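PDB 3GHD: a cystathionine beta-synthase domain protein fused to a Zn-ribbon-like domain from Pyrococcus furiosus, which is of unknown function but, with a CBS domain fused to a zinc-ribbon-like domain, probably binds nucleotides and metal ions. Local coordinates for residues I3-K8 against A15-R20; R41-K46 against E60-K65. One frame throughout, in Å; residues are numbered along the deposited sequence.

Contact 1: I3-K8 against A15-R20; sequences IVVQPK and AKILSR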
loop_
_atom_site.group_PDB
_atom_site.type_symbol
_atom_site.label_atom_id
_atom_site.label_comp_id
_atom_site.label_asym_id
_atom_site.label_seq_id
_atom_site.Cartn_x
_atom_site.Cartn_y
_atom_site.Cartn_z
ATOM N N ILE A 3 -12.779 14.278 6.741
ATOM C CA ILE A 3 -12.909 15.309 5.726
ATOM C C ILE A 3 -14.416 15.548 5.511
ATOM O O ILE A 3 -15.194 14.607 5.492
ATOM C CB ILE A 3 -12.319 14.851 4.396
ATOM C CG1 ILE A 3 -10.817 14.493 4.491
ATOM C CG2 ILE A 3 -12.512 15.929 3.318
ATOM C CD1 ILE A 3 -9.893 15.701 4.455
ATOM N N VAL A 4 -14.805 16.809 5.334
ATOM C CA VAL A 4 -16.215 17.172 5.114
ATOM C C VAL A 4 -16.559 17.050 3.638
ATOM O O VAL A 4 -15.804 17.530 2.792
ATOM C CB VAL A 4 -16.482 18.572 5.617
ATOM C CG1 VAL A 4 -17.981 18.950 5.426
ATOM C CG2 VAL A 4 -16.054 18.671 7.118
ATOM N N VAL A 5 -17.680 16.381 3.353
ATOM C CA VAL A 5 -18.244 16.238 1.997
ATOM C C VAL A 5 -19.709 16.643 1.975
ATOM O O VAL A 5 -20.299 16.899 3.013
ATOM C CB VAL A 5 -18.157 14.803 1.465
ATOM C CG1 VAL A 5 -16.702 14.335 1.370
ATOM C CG2 VAL A 5 -19.013 13.813 2.310
ATOM N N GLN A 6 -20.286 16.675 0.779
ATOM C CA GLN A 6 -21.697 17.016 0.581
ATOM C C GLN A 6 -22.553 15.752 0.377
ATOM O O GLN A 6 -22.088 14.763 -0.181
ATOM C CB GLN A 6 -21.818 17.916 -0.639
ATOM C CG GLN A 6 -21.079 19.253 -0.525
ATOM C CD GLN A 6 -20.683 19.816 -1.884
ATOM O OE1 GLN A 6 -21.263 20.803 -2.350
ATOM N NE2 GLN A 6 -19.706 19.168 -2.540
ATOM N N PRO A 7 -23.833 15.798 0.793
ATOM C CA PRO A 7 -24.702 14.618 0.688
ATOM C C PRO A 7 -24.764 14.002 -0.702
ATOM O O PRO A 7 -24.886 12.787 -0.836
ATOM C CB PRO A 7 -26.084 15.162 1.063
ATOM C CG PRO A 7 -25.975 16.628 0.984
ATOM C CD PRO A 7 -24.564 16.948 1.349
ATOM N N LYS A 8 -24.665 14.842 -1.718
ATOM C CA LYS A 8 -24.850 14.399 -3.090
ATOM C C LYS A 8 -23.532 13.952 -3.732
ATOM O O LYS A 8 -23.547 13.475 -4.857
ATOM C CB LYS A 8 -25.515 15.504 -3.904
ATOM N N ALA A 15 -14.270 8.463 -1.825
ATOM C CA ALA A 15 -13.162 7.526 -1.720
ATOM C C ALA A 15 -11.783 8.166 -2.032
ATOM O O ALA A 15 -10.829 8.006 -1.279
ATOM C CB ALA A 15 -13.422 6.327 -2.689
ATOM N N LYS A 16 -11.697 8.880 -3.155
ATOM C CA LYS A 16 -10.481 9.582 -3.563
ATOM C C LYS A 16 -10.142 10.694 -2.595
ATOM O O LYS A 16 -8.986 10.832 -2.217
ATOM C CB LYS A 16 -10.567 10.151 -4.961
ATOM N N ILE A 17 -11.140 11.454 -2.171
ATOM C CA ILE A 17 -10.940 12.506 -1.156
ATOM C C ILE A 17 -10.297 11.958 0.144
ATOM O O ILE A 17 -9.282 12.475 0.593
ATOM C CB ILE A 17 -12.255 13.254 -0.856
ATOM C CG1 ILE A 17 -12.692 14.021 -2.109
ATOM C CG2 ILE A 17 -12.092 14.200 0.275
ATOM C CD1 ILE A 17 -14.112 14.566 -2.040
ATOM N N LEU A 18 -10.884 10.896 0.694
ATOM C CA LEU A 18 -10.416 10.251 1.894
ATOM C C LEU A 18 -8.963 9.762 1.729
ATOM O O LEU A 18 -8.075 10.036 2.569
ATOM C CB LEU A 18 -11.356 9.076 2.214
ATOM C CG LEU A 18 -12.710 9.508 2.787
ATOM C CD1 LEU A 18 -13.758 8.358 2.840
ATOM C CD2 LEU A 18 -12.546 10.236 4.129
ATOM N N SER A 19 -8.694 9.052 0.652
ATOM C CA SER A 19 -7.338 8.432 0.552
ATOM C C SER A 19 -6.213 9.449 0.268
ATOM O O SER A 19 -5.106 9.359 0.847
ATOM C CB SER A 19 -7.439 7.315 -0.477
ATOM O OG SER A 19 -7.573 7.836 -1.744
ATOM N N ARG A 20 -6.501 10.447 -0.568
ATOM C CA ARG A 20 -5.540 11.511 -0.919
ATOM C C ARG A 20 -5.215 12.389 0.301
ATOM O O ARG A 20 -4.121 12.933 0.412
ATOM C CB ARG A 20 -6.086 12.371 -2.059
ATOM C CG ARG A 20 -6.034 11.709 -3.442
ATOM C CD ARG A 20 -4.652 11.260 -3.860
#
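Ile3 and Ile17 meet branch to branch: Ile17 aims its CG2 methyl at the flank of the Ile3 CG2 methyl, 3.5 Å away, while the two side chains run obliquely across one another. Both isoleucines reach this meeting by the same first torsion. In Ile3 (chi1 -59°) and in Ile17 (chi1 -66°) CG2 stands anti to the backbone N, which brings the short branch of each to the front of the contact. The longer branch of Ile17 is extended and carries CD1 along the strand to Val5, whose CG1 it approaches at 4.3 Å, so one helix residue spans two strand residues whose side chains lie on the same face. The pair joins strand 2-5 to helix 11-20, the first two elements of a beta-alpha-beta unit in the CBS domain, which strand 25-30 completes. Ile3 and Val5 hydrogen-bond through their backbones to that strand, and Ala26 and Val28 pack against Val5, while Asn21 and Ala23 add to the surroundings of Ile3. No hydrogen bond or charge pair links 3-8 with 15-20. The helix is therefore held against the strand here by aliphatic packing alone, dependent on methyl shape rather than on polar direction.

Contact 2: R41-K46 against E60-K65; sequences RDILDK and EEIMTK
Lys46 leaves the helix with CG beside its backbone N (chi1 -61°) and then runs extended, whereas Ile62 turns CG1 between its own backbone N and carbonyl carbon (chi1 63°); together these torsions lay the lysine chain obliquely across the isoleucine. The contact joins helix 40-48 of the CBS domain to the segment leading into strand 64-65, an outer strand of the chain's mixed sheet. Lys46 CD packs 4.0 Å from Ile62 CB, and the ammonium beyond it donates from NZ to Ile62 O at 3.0 Å. That donor stands above the carbonyl plane, 45° out of it. The same nitrogen also makes a long salt bridge with Asp42 OD1, 3.9 Å away, so the lysine reaches both a residue of its own helix and the segment opposite. A methionine in place of Lys46 would probably leave Ile62 O without this donor and remove the distant charge partner of Asp42 OD1. At its other end Ile62 directs CD1 to the helix, 4.3 Å from Ile43 CG1, and Val38 and Val11 also pack on it. Asp42 OD2, which accepts from the backbone N of Thr39, also receives a water's hydrogen bond at 2.5 Å; that water accepts in turn from Thr64 OG1, 3.0 Å away.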
loop_
_atom_site.group_PDB
_atom_site.type_symbol
_atom_site.label_atom_id
_atom_site.label_comp_id
_atom_site.label_asym_id
_atom_site.label_seq_id
_atom_site.Cartn_x
_atom_site.Cartn_y
_atom_site.Cartn_z
ATOM N N ARG A 41 -14.993 1.510 5.873
ATOM C CA ARG A 41 -15.667 0.234 6.090
ATOM C C ARG A 41 -17.052 0.277 5.474
ATOM O O ARG A 41 -17.489 -0.696 4.821
ATOM C CB ARG A 41 -15.806 -0.076 7.578
ATOM C CG ARG A 41 -14.546 -0.720 8.110
ATOM C CD ARG A 41 -14.748 -2.184 8.308
ATOM N NE ARG A 41 -15.009 -2.927 7.113
ATOM C CZ ARG A 41 -14.071 -3.395 6.277
ATOM N NH1 ARG A 41 -14.414 -4.125 5.226
ATOM N NH2 ARG A 41 -12.795 -3.236 6.565
ATOM N N ASP A 42 -17.729 1.405 5.674
ATOM C CA ASP A 42 -19.022 1.656 5.010
ATOM C C ASP A 42 -18.944 1.485 3.487
ATOM O O ASP A 42 -19.867 0.894 2.831
ATOM C CB ASP A 42 -19.587 3.040 5.337
ATOM C CG ASP A 42 -20.025 3.177 6.805
ATOM O OD1 ASP A 42 -20.486 2.179 7.390
ATOM O OD2 ASP A 42 -19.877 4.273 7.355
ATOM N N ILE A 43 -17.912 2.085 2.936
ATOM C CA ILE A 43 -17.647 2.057 1.504
ATOM C C ILE A 43 -17.445 0.628 0.987
ATOM O O ILE A 43 -18.143 0.195 0.035
ATOM C CB ILE A 43 -16.518 2.981 1.066
ATOM C CG1 ILE A 43 -16.893 4.453 1.260
ATOM C CG2 ILE A 43 -16.138 2.652 -0.381
ATOM C CD1 ILE A 43 -15.756 5.415 0.956
ATOM N N LEU A 44 -16.637 -0.139 1.679
ATOM C CA LEU A 44 -16.361 -1.512 1.300
ATOM C C LEU A 44 -17.550 -2.413 1.542
ATOM O O LEU A 44 -17.929 -3.174 0.667
ATOM C CB LEU A 44 -15.129 -2.023 2.071
ATOM C CG LEU A 44 -13.719 -1.477 1.708
ATOM C CD1 LEU A 44 -12.769 -1.758 2.920
ATOM C CD2 LEU A 44 -13.209 -2.067 0.358
ATOM N N ASP A 45 -18.188 -2.272 2.702
ATOM C CA ASP A 45 -19.227 -3.211 3.142
ATOM C C ASP A 45 -20.593 -2.926 2.565
ATOM O O ASP A 45 -21.345 -3.862 2.294
ATOM C CB ASP A 45 -19.318 -3.263 4.661
ATOM C CG ASP A 45 -18.032 -3.744 5.320
ATOM O OD1 ASP A 45 -17.209 -4.341 4.594
ATOM O OD2 ASP A 45 -17.846 -3.528 6.566
ATOM N N LYS A 46 -20.921 -1.650 2.386
ATOM C CA LYS A 46 -22.212 -1.261 1.918
ATOM C C LYS A 46 -22.259 -0.993 0.423
ATOM O O LYS A 46 -23.359 -1.006 -0.169
ATOM C CB LYS A 46 -22.727 -0.045 2.676
ATOM C CG LYS A 46 -22.881 -0.263 4.169
ATOM C CD LYS A 46 -23.151 1.054 4.829
ATOM C CE LYS A 46 -23.815 0.872 6.150
ATOM N NZ LYS A 46 -24.281 2.172 6.678
ATOM N N GLU A 60 -24.845 10.185 1.112
ATOM C CA GLU A 60 -26.057 10.225 1.934
ATOM C C GLU A 60 -26.737 8.833 2.022
ATOM O O GLU A 60 -27.282 8.474 3.072
ATOM C CB GLU A 60 -27.035 11.266 1.385
ATOM C CG GLU A 60 -27.645 10.878 0.037
ATOM C CD GLU A 60 -28.485 11.972 -0.599
ATOM O OE1 GLU A 60 -28.844 11.788 -1.790
ATOM O OE2 GLU A 60 -28.806 12.991 0.069
ATOM N N GLU A 61 -26.648 8.051 0.937
ATOM C CA GLU A 61 -27.243 6.711 0.881
ATOM C C GLU A 61 -26.574 5.655 1.767
ATOM O O GLU A 61 -27.188 4.615 2.010
ATOM C CB GLU A 61 -27.283 6.167 -0.556
ATOM C CG GLU A 61 -27.858 7.101 -1.630
ATOM C CD GLU A 61 -27.810 6.453 -3.011
ATOM O OE1 GLU A 61 -27.852 5.190 -3.092
ATOM O OE2 GLU A 61 -27.736 7.200 -4.015
ATOM N N ILE A 62 -25.344 5.889 2.255
ATOM C CA ILE A 62 -24.689 4.894 3.121
ATOM C C ILE A 62 -24.161 5.432 4.463
ATOM O O ILE A 62 -23.484 4.694 5.198
ATOM C CB ILE A 62 -23.520 4.186 2.406
ATOM C CG1 ILE A 62 -22.418 5.184 2.041
ATOM C CG2 ILE A 62 -23.962 3.466 1.178
ATOM C CD1 ILE A 62 -21.183 4.524 1.441
HETATM N N MSE A 63 -24.464 6.682 4.807
HETATM C CA MSE A 63 -23.939 7.231 6.059
HETATM C C MSE A 63 -24.726 6.720 7.238
HETATM O O MSE A 63 -25.902 6.352 7.126
HETATM C CB MSE A 63 -23.988 8.757 6.061
HETATM C CG MSE A 63 -25.386 9.304 6.165
HETATM SE SE MSE A 63 -25.574 11.212 5.801
HETATM C CE MSE A 63 -27.549 11.274 5.575
ATOM N N THR A 64 -24.054 6.694 8.374
ATOM C CA THR A 64 -24.704 6.615 9.676
ATOM C C THR A 64 -25.172 8.003 10.075
ATOM O O THR A 64 -24.456 8.980 9.834
ATOM C CB THR A 64 -23.700 6.105 10.708
ATOM O OG1 THR A 64 -23.338 4.781 10.334
ATOM C CG2 THR A 64 -24.287 6.104 12.153
ATOM N N LYS A 65 -26.385 8.089 10.637
ATOM C CA LYS A 65 -26.945 9.354 11.111
ATOM C C LYS A 65 -26.081 9.894 12.240
ATOM O O LYS A 65 -25.572 9.122 13.059
ATOM C CB LYS A 65 -28.406 9.182 11.586
HETATM O O HOH W 1 -20.465 5.316 9.604
#

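Contact 1 is complete before the chain begins contact 2, so the two follow one another in sequence, their centres about 12 Å apart and on opposite sides of the chain's centre. Each involves an edge strand of one mixed sheet, 2-5 and 64-65 being its outermost strands within the chain. They also touch directly: Leu18 CD1 lies 4.0 Å from Ile43 CD1 where helices 11-20 and 40-48 meet, and Pro7 O is probably hydrogen-bonded to Glu60 N at 3.3 Å. Asp45 of this chain is hydrogen-bonded to Ser19 of the second subunit, so the two helices lie together beside the sheet of the CBS domain and also present a surface to that neighbour.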